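PDB 6LRF: Alr4995 protein from Nostoc sp., which is a bifunctional enzyme that acts as an arginine dihydrolase and an ornithine cyclodeaminase. Local coordinates for residues B[498-511]-B[679-692]. Numbering follows the deposited sequence.
Sequences VVIHTGGGEHLSRL and DVGLFLSLLTQQLD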
# COMPACT_ATOMS: atom_id res chain seq x y z
N VAL B 498 9.01 13.92 -7.82
CA VAL B 498 8.11 12.96 -8.45
C VAL B 498 7.31 13.60 -9.59
O VAL B 498 6.85 12.91 -10.51
CB VAL B 498 7.20 12.31 -7.40
CG1 VAL B 498 6.08 11.52 -8.04
CG2 VAL B 498 8.03 11.39 -6.52
N VAL B 499 7.17 14.92 -9.56
CA VAL B 499 6.57 15.63 -10.68
C VAL B 499 7.39 15.40 -11.97
O VAL B 499 6.83 15.14 -13.05
CB VAL B 499 6.46 17.14 -10.42
CG1 VAL B 499 5.98 17.89 -11.68
CG2 VAL B 499 5.53 17.42 -9.24
N ILE B 500 8.71 15.50 -11.86
CA ILE B 500 9.59 15.30 -13.01
C ILE B 500 9.58 13.84 -13.44
O ILE B 500 9.38 13.53 -14.61
CB ILE B 500 11.03 15.74 -12.69
CG1 ILE B 500 11.03 17.19 -12.21
CG2 ILE B 500 11.90 15.59 -13.91
CD1 ILE B 500 10.33 18.13 -13.19
N HIS B 501 9.79 12.95 -12.48
CA HIS B 501 9.82 11.51 -12.73
C HIS B 501 8.60 10.94 -13.45
O HIS B 501 8.73 9.98 -14.21
CB HIS B 501 10.00 10.78 -11.41
CG HIS B 501 11.27 11.14 -10.70
ND1 HIS B 501 11.44 10.99 -9.34
CD2 HIS B 501 12.43 11.66 -11.18
CE1 HIS B 501 12.65 11.39 -9.01
NE2 HIS B 501 13.27 11.80 -10.10
N THR B 502 7.42 11.51 -13.22
CA THR B 502 6.21 10.94 -13.78
C THR B 502 5.87 11.60 -15.11
O THR B 502 4.83 11.34 -15.71
CB THR B 502 5.02 11.09 -12.81
OG1 THR B 502 4.86 12.47 -12.47
CG2 THR B 502 5.29 10.32 -11.54
N GLY B 503 6.75 12.48 -15.55
CA GLY B 503 6.52 13.19 -16.79
C GLY B 503 5.59 14.37 -16.64
O GLY B 503 5.10 14.92 -17.63
N GLY B 504 5.35 14.78 -15.40
CA GLY B 504 4.51 15.93 -15.16
C GLY B 504 5.19 17.25 -15.49
O GLY B 504 4.54 18.28 -15.61
N GLY B 505 6.52 17.21 -15.64
CA GLY B 505 7.31 18.42 -15.83
C GLY B 505 6.90 19.31 -16.99
O GLY B 505 6.79 20.52 -16.84
N GLU B 506 6.68 18.71 -18.16
CA GLU B 506 6.19 19.46 -19.32
C GLU B 506 4.86 20.13 -19.03
O GLU B 506 4.60 21.24 -19.49
CB GLU B 506 6.05 18.55 -20.55
CG GLU B 506 5.26 17.27 -20.28
CD GLU B 506 4.86 16.51 -21.55
OE1 GLU B 506 4.90 17.10 -22.65
OE2 GLU B 506 4.50 15.31 -21.43
N HIS B 507 4.00 19.47 -18.25
CA HIS B 507 2.67 20.04 -18.00
C HIS B 507 2.72 21.15 -16.97
O HIS B 507 2.05 22.18 -17.13
CB HIS B 507 1.70 18.95 -17.56
CG HIS B 507 1.49 17.89 -18.59
ND1 HIS B 507 0.90 18.14 -19.80
CD2 HIS B 507 1.81 16.57 -18.59
CE1 HIS B 507 0.86 17.02 -20.51
NE2 HIS B 507 1.40 16.06 -19.80
N LEU B 508 3.50 20.96 -15.91
CA LEU B 508 3.72 22.04 -14.96
C LEU B 508 4.35 23.25 -15.66
O LEU B 508 3.94 24.37 -15.42
CB LEU B 508 4.60 21.57 -13.78
CG LEU B 508 4.97 22.65 -12.76
CD1 LEU B 508 3.73 23.45 -12.34
CD2 LEU B 508 5.62 22.03 -11.54
N SER B 509 5.33 23.00 -16.53
CA SER B 509 5.95 24.05 -17.34
C SER B 509 4.92 24.84 -18.10
O SER B 509 4.98 26.07 -18.19
CB SER B 509 6.93 23.44 -18.37
OG SER B 509 8.13 23.02 -17.77
N ARG B 510 3.99 24.11 -18.70
CA ARG B 510 2.95 24.73 -19.50
C ARG B 510 2.04 25.61 -18.63
O ARG B 510 1.76 26.76 -18.98
CB ARG B 510 2.14 23.67 -20.23
CG ARG B 510 0.94 24.23 -20.94
CD ARG B 510 0.75 23.66 -22.32
NE ARG B 510 -0.39 24.31 -22.94
CZ ARG B 510 -1.60 23.76 -23.05
NH1 ARG B 510 -1.81 22.53 -22.60
NH2 ARG B 510 -2.58 24.44 -23.62
N LEU B 511 1.61 25.08 -17.49
CA LEU B 511 0.84 25.87 -16.52
C LEU B 511 1.49 27.21 -16.17
O LEU B 511 0.82 28.24 -16.12
CB LEU B 511 0.61 25.06 -15.24
CG LEU B 511 -0.40 23.93 -15.36
CD1 LEU B 511 -0.46 23.18 -14.05
CD2 LEU B 511 -1.77 24.48 -15.73
N ASP B 679 -1.07 9.18 -9.65
CA ASP B 679 0.15 9.61 -10.32
C ASP B 679 0.02 11.10 -10.61
O ASP B 679 -0.94 11.52 -11.28
CB ASP B 679 0.34 8.81 -11.61
CG ASP B 679 1.57 9.23 -12.39
OD1 ASP B 679 1.63 10.40 -12.85
OD2 ASP B 679 2.47 8.37 -12.58
N VAL B 680 0.98 11.91 -10.15
CA VAL B 680 0.84 13.35 -10.28
C VAL B 680 1.03 13.79 -11.74
O VAL B 680 0.47 14.80 -12.18
CB VAL B 680 1.83 14.11 -9.34
CG1 VAL B 680 3.26 13.93 -9.81
CG2 VAL B 680 1.49 15.58 -9.30
N GLY B 681 1.80 13.01 -12.50
CA GLY B 681 1.93 13.28 -13.92
C GLY B 681 0.63 13.00 -14.63
O GLY B 681 0.21 13.76 -15.52
N LEU B 682 -0.03 11.92 -14.24
CA LEU B 682 -1.38 11.65 -14.74
C LEU B 682 -2.29 12.84 -14.42
O LEU B 682 -2.99 13.36 -15.31
CB LEU B 682 -1.96 10.37 -14.12
CG LEU B 682 -3.43 10.10 -14.48
CD1 LEU B 682 -3.63 10.11 -16.00
CD2 LEU B 682 -3.91 8.79 -13.90
N PHE B 683 -2.25 13.27 -13.16
CA PHE B 683 -3.07 14.39 -12.70
C PHE B 683 -2.82 15.64 -13.54
O PHE B 683 -3.76 16.28 -14.01
CB PHE B 683 -2.80 14.70 -11.21
CG PHE B 683 -3.60 15.85 -10.67
CD1 PHE B 683 -4.84 15.64 -10.10
CD2 PHE B 683 -3.12 17.16 -10.75
CE1 PHE B 683 -5.58 16.70 -9.60
CE2 PHE B 683 -3.86 18.22 -10.26
CZ PHE B 683 -5.10 17.99 -9.69
N LEU B 684 -1.55 15.98 -13.72
CA LEU B 684 -1.17 17.16 -14.50
C LEU B 684 -1.54 17.03 -15.98
O LEU B 684 -1.86 18.02 -16.64
CB LEU B 684 0.33 17.44 -14.35
CG LEU B 684 0.75 17.98 -12.98
CD1 LEU B 684 2.25 17.82 -12.75
CD2 LEU B 684 0.33 19.44 -12.84
N SER B 685 -1.47 15.81 -16.50
CA SER B 685 -1.80 15.61 -17.89
C SER B 685 -3.28 15.97 -18.15
O SER B 685 -3.60 16.79 -19.02
CB SER B 685 -1.51 14.17 -18.30
OG SER B 685 -1.51 14.07 -19.72
N LEU B 686 -4.16 15.36 -17.37
CA LEU B 686 -5.60 15.63 -17.42
C LEU B 686 -5.93 17.09 -17.17
O LEU B 686 -6.80 17.65 -17.84
CB LEU B 686 -6.31 14.79 -16.37
CG LEU B 686 -6.20 13.28 -16.54
CD1 LEU B 686 -6.68 12.59 -15.27
CD2 LEU B 686 -7.03 12.87 -17.74
N LEU B 687 -5.26 17.69 -16.19
CA LEU B 687 -5.50 19.08 -15.85
C LEU B 687 -5.25 19.98 -17.05
O LEU B 687 -6.04 20.89 -17.34
CB LEU B 687 -4.63 19.51 -14.67
CG LEU B 687 -4.76 20.97 -14.25
CD1 LEU B 687 -6.14 21.23 -13.65
CD2 LEU B 687 -3.65 21.34 -13.28
N THR B 688 -4.15 19.74 -17.76
CA THR B 688 -3.84 20.57 -18.94
C THR B 688 -4.80 20.27 -20.10
O THR B 688 -5.20 21.18 -20.83
CB THR B 688 -2.37 20.40 -19.40
OG1 THR B 688 -1.99 19.02 -19.28
CG2 THR B 688 -1.44 21.26 -18.53
N GLN B 689 -5.17 19.00 -20.27
CA GLN B 689 -6.18 18.64 -21.25
C GLN B 689 -7.49 19.32 -20.90
O GLN B 689 -8.16 19.89 -21.76
CB GLN B 689 -6.38 17.13 -21.31
CG GLN B 689 -5.26 16.38 -21.98
CD GLN B 689 -5.30 14.89 -21.67
OE1 GLN B 689 -4.27 14.22 -21.60
NE2 GLN B 689 -6.51 14.37 -21.48
N GLN B 690 -7.85 19.28 -19.63
CA GLN B 690 -9.12 19.84 -19.19
C GLN B 690 -9.15 21.37 -19.29
O GLN B 690 -10.21 21.96 -19.50
CB GLN B 690 -9.41 19.41 -17.76
CG GLN B 690 -10.84 19.63 -17.34
CD GLN B 690 -11.80 18.69 -18.05
OE1 GLN B 690 -11.39 17.81 -18.81
NE2 GLN B 690 -13.09 18.89 -17.82
N LEU B 691 -7.99 22.00 -19.16
CA LEU B 691 -7.90 23.46 -19.27
C LEU B 691 -8.02 23.92 -20.71
O LEU B 691 -8.37 25.07 -20.98
CB LEU B 691 -6.58 23.97 -18.69
CG LEU B 691 -6.53 24.09 -17.17
CD1 LEU B 691 -5.08 24.12 -16.73
CD2 LEU B 691 -7.25 25.34 -16.72
N ASP B 692 -7.69 23.02 -21.62
CA ASP B 692 -7.78 23.34 -23.03
C ASP B 692 -9.24 23.30 -23.49
O ASP B 692 -9.69 24.13 -24.28
CB ASP B 692 -6.91 22.38 -23.84
CG ASP B 692 -5.43 22.66 -23.67
OD1 ASP B 692 -5.07 23.85 -23.45
OD2 ASP B 692 -4.63 21.71 -23.76
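His507 lies flat on the helix 680-692: Ser685 CA sits over the middle of its ring, 3.8 Å from the centroid, in a CH-pi contact, while Glu506 CG covers part of the opposite face. One turn on, Arg510 grips Asp692 end-on in a salt bridge: Arg510 NH2 meets Asp692 OD1 at 2.6 Å. Arg510 NH1 lies 3.2 Å from Asp692 OD2, each oxygen uses its syn lone pair, and the guanidinium and carboxylate planes are turned 33° apart. The remaining NE is bound by Glu514, so the guanidinium is held between two acids, which would fix its rotation. On the more buried side Leu511 is a knob among Leu684, Leu687, Thr688 and Leu691; its CD2 presses tightly on Leu691 CD1, at 3.5 Å. These helices belong to the Rossmann-like domain and cross at 41° on one side of its parallel sheet, where Val499, Val680 and Leu684 all touch Leu633 of strand 629-633. Two glycines allow the close start: Gly504 CA and Gly681 CA are 3.9 Å apart, and Leu684 CD1 rests 3.7 Å from Gly504 O. Before them, helix 498-501 ends in a Schellman motif at Gly503. Thr502 turns OG1 back between its own N and carbonyl carbon (chi1 56°), bonding Val498 O, and its methyl faces Asp679. That aspartate N-caps the second helix through OD1 to Leu682 N, while OD2 accepts from Glu467 N of the second subunit.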